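PDB 4HCW: thiaminase-I from Naegleria gruberi, which belongs to the thiaminase I-like family, mixed alpha/beta proteins whose two-lobed fold resembles that of the periplasmic binding proteins. Local coordinates for residues 147-151 against 224-229; 165-169 against 190-195; 196-200 against 353-357. One frame throughout, in Å; residues are numbered along the deposited sequence.

Overall arrangement
All three contacts lie well out from the middle of the molecule, their centres about 19 to 23 Å from the centre of the chain. Interaction 1 joins two loops beside the central mixed sheet; along the sequence, interaction 2 is nested inside the loop that interaction 1 closes, whereas the segments of interactions 1 and 3 alternate. Interactions 2 and 3 are neighbours, centres about 8 Å apart, and share helix 193-203: its first turn faces helix 158-169, and the following turn meets the C-terminus. They touch directly, for instance where Tyr165 CE1 lies 3.6 Å from Leu353 CD2. Interaction 1 stays apart from both, its nearest atoms about 7 and about 8 Å from interactions 2 and 3.

Interaction 1 of 3, residues 147-151 against 224-229; sequences QIVYP and ISNYYV
Val149 is joined to the backbone around Tyr228 by a single beta bridge of the parallel type, which ties the loop ahead of helix 151-155 to the chain entering the short strand 229-230. Two main-chain bonds make it: Val149 N donates to Tyr227 O at 3.0 Å, and Val229 N donates to Val149 O at 2.8 Å. Next to the bridge Ser225 OG also donates to Gln147 O, though the modelled length is doubtful. The same hydroxyl oxygen accepts from Tyr227 N at 3.0 Å in an ST turn.

Apolar contacts flank this bridge. Val149 points CG1 at the edge of the Tyr228 ring, 3.6 Å from CD1, and its CG2 touches Ser225 CB and Ile224 CD1. Ile148 sends CG2 to Tyr227 CB at 3.8 Å. The far ends of both tyrosines are engaged elsewhere: Tyr227 OH bonds to Gln131 O, and Tyr228 OH to Ser234, with the Tyr228 ring stacked on Tyr214. The Val229 side chain also meets strand 110-125, at Asn121 and Leu123. With CG1 anti to the backbone N (chi1 -174°), Val229 sets that methyl over one face of the Tyr150 ring in a CH-pi contact, 3.6 Å from the centroid and 17° off the normal.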
ATOM      1  N   GLN A 147     -10.585  -7.965 -20.768  1.00116.84           N
ATOM      2  CA  GLN A 147     -11.072  -6.599 -20.913  1.00116.84           C
ATOM      3  C   GLN A 147     -10.361  -5.656 -19.947  1.00116.84           C
ATOM      4  O   GLN A 147      -9.899  -4.585 -20.336  1.00116.84           O
ATOM      5  CB  GLN A 147     -12.584  -6.545 -20.689  1.00136.61           C
ATOM      6  CG  GLN A 147     -13.328  -5.679 -21.693  1.00136.61           C
ATOM      7  CD  GLN A 147     -13.272  -6.247 -23.098  1.00136.61           C
ATOM      8  OE1 GLN A 147     -13.262  -7.463 -23.288  1.00136.61           O
ATOM      9  NE2 GLN A 147     -13.228  -5.367 -24.092  1.00136.61           N
ATOM     10  N   ILE A 148     -10.274  -6.066 -18.686  1.00 72.34           N
ATOM     11  CA  ILE A 148      -9.633  -5.266 -17.649  1.00 72.34           C
ATOM     12  C   ILE A 148      -8.111  -5.334 -17.775  1.00 72.34           C
ATOM     13  O   ILE A 148      -7.569  -6.327 -18.259  1.00 72.34           O
ATOM     14  CB  ILE A 148     -10.051  -5.754 -16.244  1.00 82.84           C
ATOM     15  CG1 ILE A 148     -11.561  -5.990 -16.188  1.00 82.84           C
ATOM     16  CG2 ILE A 148      -9.633  -4.760 -15.169  1.00 82.84           C
ATOM     17  CD1 ILE A 148     -12.055  -6.459 -14.838  1.00 82.84           C
ATOM     18  N   VAL A 149      -7.429  -4.272 -17.359  1.00 91.64           N
ATOM     19  CA  VAL A 149      -5.972  -4.285 -17.277  1.00 91.64           C
ATOM     20  C   VAL A 149      -5.526  -4.391 -15.823  1.00 91.64           C
ATOM     21  O   VAL A 149      -5.837  -3.530 -14.999  1.00 91.64           O
ATOM     22  CB  VAL A 149      -5.341  -3.033 -17.914  1.00 68.83           C
ATOM     23  CG1 VAL A 149      -3.857  -2.968 -17.592  1.00 68.83           C
ATOM     24  CG2 VAL A 149      -5.558  -3.040 -19.415  1.00 68.83           C
ATOM     25  N   TYR A 150      -4.796  -5.457 -15.516  1.00 74.60           N
ATOM     26  CA  TYR A 150      -4.352  -5.727 -14.157  1.00 74.60           C
ATOM     27  C   TYR A 150      -2.985  -6.398 -14.237  1.00 74.60           C
ATOM     28  O   TYR A 150      -2.887  -7.621 -14.159  1.00 74.60           O
ATOM     29  CB  TYR A 150      -5.365  -6.638 -13.461  1.00 63.52           C
ATOM     30  CG  TYR A 150      -5.345  -6.598 -11.946  1.00 63.52           C
ATOM     31  CD1 TYR A 150      -4.227  -6.158 -11.250  1.00 63.52           C
ATOM     32  CD2 TYR A 150      -6.452  -7.009 -11.214  1.00 63.52           C
ATOM     33  CE1 TYR A 150      -4.213  -6.129  -9.867  1.00 63.52           C
ATOM     34  CE2 TYR A 150      -6.446  -6.984  -9.832  1.00 63.52           C
ATOM     35  CZ  TYR A 150      -5.325  -6.542  -9.164  1.00 63.52           C
ATOM     36  OH  TYR A 150      -5.317  -6.515  -7.788  1.00 63.52           O
ATOM     37  N   PRO A 151      -1.925  -5.587 -14.395  1.00 73.96           N
ATOM     38  CA  PRO A 151      -0.553  -6.036 -14.673  1.00 73.96           C
ATOM     39  C   PRO A 151      -0.013  -7.057 -13.674  1.00 73.96           C
ATOM     40  O   PRO A 151       0.640  -8.015 -14.087  1.00 73.96           O
ATOM     41  CB  PRO A 151       0.259  -4.740 -14.592  1.00 54.70           C
ATOM     42  CG  PRO A 151      -0.720  -3.664 -14.903  1.00 54.70           C
ATOM     43  CD  PRO A 151      -2.009  -4.119 -14.292  1.00 54.70           C
ATOM     44  N   ILE A 224      -5.830   0.931 -24.406  1.00104.10           N
ATOM     45  CA  ILE A 224      -6.044  -0.466 -24.762  1.00104.10           C
ATOM     46  C   ILE A 224      -7.230  -1.043 -23.998  1.00104.10           C
ATOM     47  O   ILE A 224      -7.746  -2.107 -24.341  1.00104.10           O
ATOM     48  CB  ILE A 224      -4.793  -1.321 -24.484  1.00 69.74           C
ATOM     49  CG1 ILE A 224      -4.450  -1.294 -22.992  1.00 69.74           C
ATOM     50  CG2 ILE A 224      -3.617  -0.834 -25.320  1.00 69.74           C
ATOM     51  CD1 ILE A 224      -3.220  -2.099 -22.636  1.00 69.74           C
ATOM     52  N   SER A 225      -7.657  -0.329 -22.961  1.00 66.21           N
ATOM     53  CA  SER A 225      -8.806  -0.734 -22.161  1.00 66.21           C
ATOM     54  C   SER A 225      -9.352   0.441 -21.363  1.00 66.21           C
ATOM     55  O   SER A 225      -8.636   1.404 -21.089  1.00 66.21           O
ATOM     56  CB  SER A 225      -8.424  -1.868 -21.210  1.00 95.26           C
ATOM     57  OG  SER A 225      -9.477  -2.150 -20.305  1.00 95.26           O
ATOM     58  N   ASN A 226     -10.625   0.357 -20.993  1.00 82.75           N
ATOM     59  CA  ASN A 226     -11.259   1.396 -20.192  1.00 82.75           C
ATOM     60  C   ASN A 226     -11.202   1.062 -18.705  1.00 82.75           C
ATOM     61  O   ASN A 226     -11.686   1.821 -17.867  1.00 82.75           O
ATOM     62  CB  ASN A 226     -12.710   1.600 -20.630  1.00114.18           C
ATOM     63  CG  ASN A 226     -12.830   1.956 -22.098  1.00114.18           C
ATOM     64  OD1 ASN A 226     -11.927   2.556 -22.681  1.00114.18           O
ATOM     65  ND2 ASN A 226     -13.952   1.586 -22.706  1.00114.18           N
ATOM     66  N   TYR A 227     -10.604  -0.083 -18.390  1.00100.00           N
ATOM     67  CA  TYR A 227     -10.492  -0.535 -17.009  1.00100.00           C
ATOM     68  C   TYR A 227      -9.038  -0.804 -16.636  1.00100.00           C
ATOM     69  O   TYR A 227      -8.293  -1.411 -17.404  1.00100.00           O
ATOM     70  CB  TYR A 227     -11.327  -1.799 -16.791  1.00 89.79           C
ATOM     71  CG  TYR A 227     -12.799  -1.627 -17.095  1.00 89.79           C
ATOM     72  CD1 TYR A 227     -13.296  -1.850 -18.373  1.00 89.79           C
ATOM     73  CD2 TYR A 227     -13.692  -1.247 -16.101  1.00 89.79           C
ATOM     74  CE1 TYR A 227     -14.640  -1.696 -18.654  1.00 89.79           C
ATOM     75  CE2 TYR A 227     -15.038  -1.091 -16.371  1.00 89.79           C
ATOM     76  CZ  TYR A 227     -15.507  -1.317 -17.649  1.00 89.79           C
ATOM     77  OH  TYR A 227     -16.846  -1.163 -17.923  1.00 89.79           O
ATOM     78  N   TYR A 228      -8.644  -0.349 -15.453  1.00 73.10           N
ATOM     79  CA  TYR A 228      -7.287  -0.557 -14.962  1.00 73.10           C
ATOM     80  C   TYR A 228      -7.281  -0.743 -13.450  1.00 73.10           C
ATOM     81  O   TYR A 228      -7.918   0.015 -12.718  1.00 73.10           O
ATOM     82  CB  TYR A 228      -6.386   0.617 -15.352  1.00 62.10           C
ATOM     83  CG  TYR A 228      -4.987   0.549 -14.775  1.00 62.10           C
ATOM     84  CD1 TYR A 228      -3.978  -0.144 -15.430  1.00 62.10           C
ATOM     85  CD2 TYR A 228      -4.674   1.187 -13.581  1.00 62.10           C
ATOM     86  CE1 TYR A 228      -2.698  -0.207 -14.909  1.00 62.10           C
ATOM     87  CE2 TYR A 228      -3.400   1.129 -13.052  1.00 62.10           C
ATOM     88  CZ  TYR A 228      -2.415   0.432 -13.720  1.00 62.10           C
ATOM     89  OH  TYR A 228      -1.145   0.375 -13.196  1.00 62.10           O
ATOM     90  N   VAL A 229      -6.560  -1.758 -12.986  1.00 87.28           N
ATOM     91  CA  VAL A 229      -6.416  -1.998 -11.556  1.00 87.28           C
ATOM     92  C   VAL A 229      -4.946  -1.975 -11.154  1.00 87.28           C
ATOM     93  O   VAL A 229      -4.110  -2.629 -11.779  1.00 87.28           O
ATOM     94  CB  VAL A 229      -7.043  -3.339 -11.132  1.00 67.59           C
ATOM     95  CG1 VAL A 229      -6.995  -3.487  -9.619  1.00 67.59           C
ATOM     96  CG2 VAL A 229      -8.477  -3.437 -11.628  1.00 67.59           C
TER

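Interaction 2 of 3, residues 165-169 against 190-195; sequences YQQLL and QVNKDI
Tyr165 lies across Ile195 at about a right angle, its CD1 and CE1 both resting on the CG2 methyl, with CD1 3.6 Å away. CG anti to the backbone N (chi1 178°) carries the ring from helix 158-169 across to the start of helix 193-203, where the hydroxyl takes part in the one hydrogen bond across this contact. Asn192 N donates to Tyr165 OH at 2.9 Å with an N-H...O angle of 164°, coming in at the edge of the ring and near its plane.

Asn192 is also the N-cap of helix 193-203. Its OD1 accepts from Asp194 N at 3.0 Å, so the side chain caps the helix while its own backbone N is held by the tyrosine. The other branch of the amide, ND2, touches Leu169 CD1.

Ile195 is the apolar centre and spreads its branches over one turn of the facing helix. Ile195 CG2 reaches Leu168 CB at 3.6 Å as well as the tyrosine ring. Ile195 CG1 packs on Leu169 CD1 at 3.7 Å, and CD1 extends to the helix backbone at Leu168 O. Leu168 and Ile195 run antiparallel to one another, side by side, whereas Leu169 crosses the isoleucine nearly at right angles.

The contact thus pins the capped start of helix 193-203 to the last turns of helix 158-169. Helix 343-353 adjoins both partners, its Val352 and Leu353 packing on Val191, and Leu168 continues along helix 193-203 to Lys198 and Tyr199.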
ATOM      1  N   TYR A 165      -5.564 -14.403  -3.223  1.00 76.50           N
ATOM      2  CA  TYR A 165      -6.027 -15.692  -2.726  1.00 76.50           C
ATOM      3  C   TYR A 165      -6.569 -15.559  -1.308  1.00 76.50           C
ATOM      4  O   TYR A 165      -7.649 -16.061  -0.999  1.00 76.50           O
ATOM      5  CB  TYR A 165      -4.902 -16.729  -2.768  1.00 80.76           C
ATOM      6  CG  TYR A 165      -5.299 -18.086  -2.226  1.00 80.76           C
ATOM      7  CD1 TYR A 165      -5.922 -19.027  -3.038  1.00 80.76           C
ATOM      8  CD2 TYR A 165      -5.048 -18.429  -0.901  1.00 80.76           C
ATOM      9  CE1 TYR A 165      -6.289 -20.267  -2.544  1.00 80.76           C
ATOM     10  CE2 TYR A 165      -5.411 -19.665  -0.400  1.00 80.76           C
ATOM     11  CZ  TYR A 165      -6.030 -20.581  -1.226  1.00 80.76           C
ATOM     12  OH  TYR A 165      -6.389 -21.812  -0.728  1.00 80.76           O
ATOM     13  N   GLN A 166      -5.819 -14.873  -0.454  1.00 69.90           N
ATOM     14  CA  GLN A 166      -6.213 -14.700   0.940  1.00 69.90           C
ATOM     15  C   GLN A 166      -7.404 -13.757   1.087  1.00 69.90           C
ATOM     16  O   GLN A 166      -8.206 -13.901   2.008  1.00 69.90           O
ATOM     17  CB  GLN A 166      -5.031 -14.201   1.775  1.00 79.38           C
ATOM     18  CG  GLN A 166      -3.854 -15.164   1.816  1.00 79.38           C
ATOM     19  CD  GLN A 166      -4.189 -16.470   2.510  1.00 79.38           C
ATOM     20  OE1 GLN A 166      -5.083 -16.528   3.354  1.00 79.38           O
ATOM     21  NE2 GLN A 166      -3.471 -17.529   2.154  1.00 79.38           N
ATOM     22  N   GLN A 167      -7.515 -12.793   0.179  1.00 93.05           N
ATOM     23  CA  GLN A 167      -8.637 -11.860   0.204  1.00 93.05           C
ATOM     24  C   GLN A 167      -9.937 -12.560  -0.180  1.00 93.05           C
ATOM     25  O   GLN A 167     -10.981 -12.331   0.431  1.00 93.05           O
ATOM     26  CB  GLN A 167      -8.382 -10.673  -0.725  1.00 96.93           C
ATOM     27  CG  GLN A 167      -7.285  -9.732  -0.261  1.00 96.93           C
ATOM     28  CD  GLN A 167      -7.151  -8.514  -1.154  1.00 96.93           C
ATOM     29  OE1 GLN A 167      -8.133  -8.034  -1.720  1.00 96.93           O
ATOM     30  NE2 GLN A 167      -5.930  -8.011  -1.290  1.00 96.93           N
ATOM     31  N   LEU A 168      -9.865 -13.414  -1.197  1.00 87.36           N
ATOM     32  CA  LEU A 168     -11.015 -14.200  -1.626  1.00 87.36           C
ATOM     33  C   LEU A 168     -11.389 -15.223  -0.559  1.00 87.36           C
ATOM     34  O   LEU A 168     -12.564 -15.542  -0.375  1.00 87.36           O
ATOM     35  CB  LEU A 168     -10.708 -14.924  -2.939  1.00 64.44           C
ATOM     36  CG  LEU A 168     -10.525 -14.093  -4.210  1.00 64.44           C
ATOM     37  CD1 LEU A 168      -9.758 -14.886  -5.256  1.00 64.44           C
ATOM     38  CD2 LEU A 168     -11.869 -13.662  -4.759  1.00 64.44           C
ATOM     39  N   LEU A 169     -10.379 -15.728   0.141  1.00 75.05           N
ATOM     40  CA  LEU A 169     -10.573 -16.793   1.120  1.00 75.05           C
ATOM     41  C   LEU A 169     -11.115 -16.283   2.454  1.00 75.05           C
ATOM     42  O   LEU A 169     -12.298 -16.451   2.754  1.00 75.05           O
ATOM     43  CB  LEU A 169      -9.264 -17.556   1.340  1.00 71.85           C
ATOM     44  CG  LEU A 169      -9.285 -18.730   2.321  1.00 71.85           C
ATOM     45  CD1 LEU A 169     -10.312 -19.771   1.901  1.00 71.85           C
ATOM     46  CD2 LEU A 169      -7.900 -19.351   2.435  1.00 71.85           C
ATOM     47  N   GLN A 190      -4.019 -28.705  -0.426  1.00 84.06           N
ATOM     48  CA  GLN A 190      -4.499 -27.758   0.571  1.00 84.06           C
ATOM     49  C   GLN A 190      -5.006 -26.490  -0.106  1.00 84.06           C
ATOM     50  O   GLN A 190      -5.580 -25.614   0.540  1.00 84.06           O
ATOM     51  CB  GLN A 190      -3.386 -27.415   1.562  1.00 85.14           C
ATOM     52  CG  GLN A 190      -2.754 -28.625   2.231  1.00 85.14           C
ATOM     53  CD  GLN A 190      -1.640 -28.246   3.186  1.00 85.14           C
ATOM     54  OE1 GLN A 190      -1.566 -27.109   3.650  1.00 85.14           O
ATOM     55  NE2 GLN A 190      -0.762 -29.198   3.479  1.00 85.14           N
ATOM     56  N   VAL A 191      -4.785 -26.398  -1.415  1.00 67.82           N
ATOM     57  CA  VAL A 191      -5.257 -25.264  -2.199  1.00 67.82           C
ATOM     58  C   VAL A 191      -6.773 -25.318  -2.359  1.00 67.82           C
ATOM     59  O   VAL A 191      -7.310 -26.271  -2.921  1.00 67.82           O
ATOM     60  CB  VAL A 191      -4.605 -25.234  -3.596  1.00 54.10           C
ATOM     61  CG1 VAL A 191      -5.227 -24.140  -4.454  1.00 54.10           C
ATOM     62  CG2 VAL A 191      -3.100 -25.042  -3.480  1.00 54.10           C
ATOM     63  N   ASN A 192      -7.457 -24.293  -1.857  1.00 68.25           N
ATOM     64  CA  ASN A 192      -8.911 -24.223  -1.945  1.00 68.25           C
ATOM     65  C   ASN A 192      -9.365 -24.015  -3.386  1.00 68.25           C
ATOM     66  O   ASN A 192      -9.159 -22.948  -3.963  1.00 68.25           O
ATOM     67  CB  ASN A 192      -9.443 -23.102  -1.049  1.00 76.50           C
ATOM     68  CG  ASN A 192     -10.939 -23.203  -0.806  1.00 76.50           C
ATOM     69  OD1 ASN A 192     -11.708 -23.567  -1.697  1.00 76.50           O
ATOM     70  ND2 ASN A 192     -11.361 -22.879   0.411  1.00 76.50           N
ATOM     71  N   LYS A 193      -9.990 -25.039  -3.958  1.00 80.63           N
ATOM     72  CA  LYS A 193     -10.395 -25.011  -5.360  1.00 80.63           C
ATOM     73  C   LYS A 193     -11.498 -23.993  -5.648  1.00 80.63           C
ATOM     74  O   LYS A 193     -11.608 -23.493  -6.767  1.00 80.63           O
ATOM     75  CB  LYS A 193     -10.826 -26.404  -5.826  1.00 61.84           C
ATOM     76  CG  LYS A 193      -9.734 -27.183  -6.544  1.00 61.84           C
ATOM     77  CD  LYS A 193      -8.514 -27.384  -5.663  1.00 61.84           C
ATOM     78  CE  LYS A 193      -7.409 -28.117  -6.404  1.00 61.84           C
ATOM     79  NZ  LYS A 193      -6.229 -28.360  -5.529  1.00 61.84           N
ATOM     80  N   ASP A 194     -12.310 -23.692  -4.641  1.00104.44           N
ATOM     81  CA  ASP A 194     -13.367 -22.699  -4.790  1.00104.44           C
ATOM     82  C   ASP A 194     -12.773 -21.300  -4.917  1.00104.44           C
ATOM     83  O   ASP A 194     -13.286 -20.457  -5.653  1.00104.44           O
ATOM     84  CB  ASP A 194     -14.337 -22.757  -3.610  1.00119.58           C
ATOM     85  CG  ASP A 194     -15.105 -24.064  -3.550  1.00119.58           C
ATOM     86  OD1 ASP A 194     -15.377 -24.645  -4.622  1.00119.58           O
ATOM     87  OD2 ASP A 194     -15.437 -24.510  -2.431  1.00119.58           O
ATOM     88  N   ILE A 195     -11.684 -21.065  -4.193  1.00 82.26           N
ATOM     89  CA  ILE A 195     -10.995 -19.781  -4.230  1.00 82.26           C
ATOM     90  C   ILE A 195     -10.178 -19.653  -5.513  1.00 82.26           C
ATOM     91  O   ILE A 195     -10.111 -18.581  -6.116  1.00 82.26           O
ATOM     92  CB  ILE A 195     -10.074 -19.610  -3.008  1.00 70.96           C
ATOM     93  CG1 ILE A 195     -10.876 -19.782  -1.716  1.00 70.96           C
ATOM     94  CG2 ILE A 195      -9.389 -18.256  -3.033  1.00 70.96           C
ATOM     95  CD1 ILE A 195     -12.069 -18.855  -1.606  1.00 70.96           C
TER

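Interaction 3 of 3, residues 196-200 against 353-357; sequences TQKYR and LRPFL
Thr196 meets the C-terminal tail first. Its OG1 donates to Phe356 O at 3.0 Å, from well above the carbonyl plane. The threonine OG1 also sits beside Leu357 CD2, while Thr196 CG2 leans on the same carbonyl, 3.4 Å from Phe356 O.

One turn on, Tyr199 offers a ring face to Leu357. The leucine CD1 stands over it, offset toward the rim, in a CH-pi contact 3.9 Å from the centroid, and CD2 reaches Tyr199 CD1 at 3.6 Å. With CG anti to its carbonyl carbon (chi1 -54°), Leu357 places CD1 over the ring and CD2 between Thr196 OG1 and Tyr199 CD1. Leu164 of helix 158-169 also packs against this tyrosine.

Arg200 bends at chi2 (56°) and brings NE to Leu357 O at 3.1 Å, a weak bond with a poor angle of 126°. The stronger partner of its guanidinium is Asp204, whose OD1 forms a salt bridge with Arg200 NH2.

The last two residues are docked on helix 193-203, Phe356 through its carbonyl on the Thr196 hydroxyl and Leu357 on the face of Tyr199: a C-terminal tail, just past helix 343-353 and a short 3-10 segment, folded back against a surface helix.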
ATOM      1  N   THR A 196      -9.568 -20.759  -5.929  1.00 69.33           N
ATOM      2  CA  THR A 196      -8.803 -20.798  -7.170  1.00 69.33           C
ATOM      3  C   THR A 196      -9.730 -20.586  -8.371  1.00 69.33           C
ATOM      4  O   THR A 196      -9.303 -20.121  -9.431  1.00 69.33           O
ATOM      5  CB  THR A 196      -7.994 -22.119  -7.294  1.00 74.57           C
ATOM      6  OG1 THR A 196      -6.597 -21.820  -7.407  1.00 74.57           O
ATOM      7  CG2 THR A 196      -8.432 -22.938  -8.500  1.00 74.57           C
ATOM      8  N   GLN A 197     -11.006 -20.908  -8.182  1.00 81.58           N
ATOM      9  CA  GLN A 197     -12.023 -20.683  -9.203  1.00 81.58           C
ATOM     10  C   GLN A 197     -12.287 -19.191  -9.386  1.00 81.58           C
ATOM     11  O   GLN A 197     -12.373 -18.700 -10.512  1.00 81.58           O
ATOM     12  CB  GLN A 197     -13.321 -21.401  -8.826  1.00116.29           C
ATOM     13  CG  GLN A 197     -14.492 -21.137  -9.763  1.00116.29           C
ATOM     14  CD  GLN A 197     -14.378 -21.883 -11.080  1.00116.29           C
ATOM     15  OE1 GLN A 197     -13.449 -21.664 -11.858  1.00116.29           O
ATOM     16  NE2 GLN A 197     -15.330 -22.774 -11.337  1.00116.29           N
ATOM     17  N   LYS A 198     -12.415 -18.479  -8.269  1.00 75.09           N
ATOM     18  CA  LYS A 198     -12.674 -17.043  -8.284  1.00 75.09           C
ATOM     19  C   LYS A 198     -11.532 -16.278  -8.947  1.00 75.09           C
ATOM     20  O   LYS A 198     -11.761 -15.369  -9.745  1.00 75.09           O
ATOM     21  CB  LYS A 198     -12.873 -16.524  -6.859  1.00 85.13           C
ATOM     22  CG  LYS A 198     -13.902 -17.289  -6.045  1.00 85.13           C
ATOM     23  CD  LYS A 198     -15.303 -17.110  -6.601  1.00 85.13           C
ATOM     24  CE  LYS A 198     -16.333 -17.774  -5.701  1.00 85.13           C
ATOM     25  NZ  LYS A 198     -16.289 -17.224  -4.316  1.00 85.13           N
ATOM     26  N   TYR A 199     -10.303 -16.652  -8.603  1.00 69.70           N
ATOM     27  CA  TYR A 199      -9.114 -16.002  -9.141  1.00 69.70           C
ATOM     28  C   TYR A 199      -9.038 -16.173 -10.654  1.00 69.70           C
ATOM     29  O   TYR A 199      -8.662 -15.248 -11.374  1.00 69.70           O
ATOM     30  CB  TYR A 199      -7.855 -16.577  -8.484  1.00 69.31           C
ATOM     31  CG  TYR A 199      -6.570 -15.850  -8.829  1.00 69.31           C
ATOM     32  CD1 TYR A 199      -5.868 -16.148  -9.990  1.00 69.31           C
ATOM     33  CD2 TYR A 199      -6.053 -14.877  -7.985  1.00 69.31           C
ATOM     34  CE1 TYR A 199      -4.695 -15.489 -10.307  1.00 69.31           C
ATOM     35  CE2 TYR A 199      -4.878 -14.213  -8.292  1.00 69.31           C
ATOM     36  CZ  TYR A 199      -4.202 -14.525  -9.454  1.00 69.31           C
ATOM     37  OH  TYR A 199      -3.033 -13.870  -9.767  1.00 69.31           O
ATOM     38  N   ARG A 200      -9.397 -17.362 -11.128  1.00 74.93           N
ATOM     39  CA  ARG A 200      -9.343 -17.664 -12.553  1.00 74.93           C
ATOM     40  C   ARG A 200     -10.347 -16.818 -13.328  1.00 74.93           C
ATOM     41  O   ARG A 200     -10.089 -16.420 -14.464  1.00 74.93           O
ATOM     42  CB  ARG A 200      -9.605 -19.153 -12.793  1.00 96.80           C
ATOM     43  CG  ARG A 200      -9.157 -19.656 -14.157  1.00 96.80           C
ATOM     44  CD  ARG A 200      -7.680 -19.377 -14.384  1.00 96.80           C
ATOM     45  NE  ARG A 200      -7.083 -20.309 -15.336  1.00 96.80           N
ATOM     46  CZ  ARG A 200      -7.086 -20.142 -16.654  1.00 96.80           C
ATOM     47  NH1 ARG A 200      -6.516 -21.045 -17.440  1.00 96.80           N
ATOM     48  NH2 ARG A 200      -7.659 -19.072 -17.187  1.00 96.80           N
ATOM     49  N   LEU A 353       0.439 -21.810  -5.303  1.00 66.26           N
ATOM     50  CA  LEU A 353      -0.834 -21.413  -5.896  1.00 66.26           C
ATOM     51  C   LEU A 353      -0.796 -21.284  -7.418  1.00 66.26           C
ATOM     52  O   LEU A 353      -1.756 -21.650  -8.095  1.00 66.26           O
ATOM     53  CB  LEU A 353      -1.318 -20.100  -5.277  1.00 54.92           C
ATOM     54  CG  LEU A 353      -1.674 -20.137  -3.789  1.00 54.92           C
ATOM     55  CD1 LEU A 353      -1.870 -18.731  -3.252  1.00 54.92           C
ATOM     56  CD2 LEU A 353      -2.920 -20.977  -3.556  1.00 54.92           C
ATOM     57  N   ARG A 354       0.310 -20.766  -7.947  1.00 72.48           N
ATOM     58  CA  ARG A 354       0.420 -20.452  -9.377  1.00 72.48           C
ATOM     59  C   ARG A 354       0.007 -21.546 -10.378  1.00 72.48           C
ATOM     60  O   ARG A 354      -0.698 -21.249 -11.343  1.00 72.48           O
ATOM     61  CB  ARG A 354       1.806 -19.888  -9.725  1.00 64.54           C
ATOM     62  CG  ARG A 354       1.911 -18.381  -9.544  1.00 64.54           C
ATOM     63  CD  ARG A 354       3.055 -17.796 -10.357  1.00 64.54           C
ATOM     64  NE  ARG A 354       4.358 -18.077  -9.766  1.00 64.54           N
ATOM     65  CZ  ARG A 354       5.004 -17.245  -8.956  1.00 64.54           C
ATOM     66  NH1 ARG A 354       4.468 -16.073  -8.639  1.00 64.54           N
ATOM     67  NH2 ARG A 354       6.187 -17.583  -8.461  1.00 64.54           N
ATOM     68  N   PRO A 355       0.442 -22.804 -10.166  1.00 68.21           N
ATOM     69  CA  PRO A 355       0.006 -23.845 -11.107  1.00 68.21           C
ATOM     70  C   PRO A 355      -1.511 -24.029 -11.136  1.00 68.21           C
ATOM     71  O   PRO A 355      -2.054 -24.469 -12.149  1.00 68.21           O
ATOM     72  CB  PRO A 355       0.677 -25.108 -10.562  1.00 70.86           C
ATOM     73  CG  PRO A 355       1.877 -24.610  -9.845  1.00 70.86           C
ATOM     74  CD  PRO A 355       1.448 -23.319  -9.219  1.00 70.86           C
ATOM     75  N   PHE A 356      -2.180 -23.684 -10.040  1.00 62.27           N
ATOM     76  CA  PHE A 356      -3.629 -23.828  -9.947  1.00 62.27           C
ATOM     77  C   PHE A 356      -4.358 -22.569 -10.408  1.00 62.27           C
ATOM     78  O   PHE A 356      -5.539 -22.383 -10.114  1.00 62.27           O
ATOM     79  CB  PHE A 356      -4.038 -24.171  -8.512  1.00 74.95           C
ATOM     80  CG  PHE A 356      -3.416 -25.435  -7.993  1.00 74.95           C
ATOM     81  CD1 PHE A 356      -4.046 -26.655  -8.170  1.00 74.95           C
ATOM     82  CD2 PHE A 356      -2.199 -25.403  -7.332  1.00 74.95           C
ATOM     83  CE1 PHE A 356      -3.475 -27.821  -7.697  1.00 74.95           C
ATOM     84  CE2 PHE A 356      -1.624 -26.565  -6.857  1.00 74.95           C
ATOM     85  CZ  PHE A 356      -2.262 -27.776  -7.039  1.00 74.95           C
ATOM     86  N   LEU A 357      -3.650 -21.709 -11.130  1.00114.43           N
ATOM     87  CA  LEU A 357      -4.226 -20.458 -11.609  1.00114.43           C
ATOM     88  C   LEU A 357      -4.123 -20.348 -13.127  1.00114.43           C
ATOM     89  O   LEU A 357      -4.575 -21.232 -13.855  1.00114.43           O
ATOM     90  CB  LEU A 357      -3.534 -19.265 -10.948  1.00 62.07           C
ATOM     91  CG  LEU A 357      -3.490 -19.278  -9.418  1.00 62.07           C
ATOM     92  CD1 LEU A 357      -2.757 -18.057  -8.887  1.00 62.07           C
ATOM     93  CD2 LEU A 357      -4.890 -19.367  -8.835  1.00 62.07           C
TER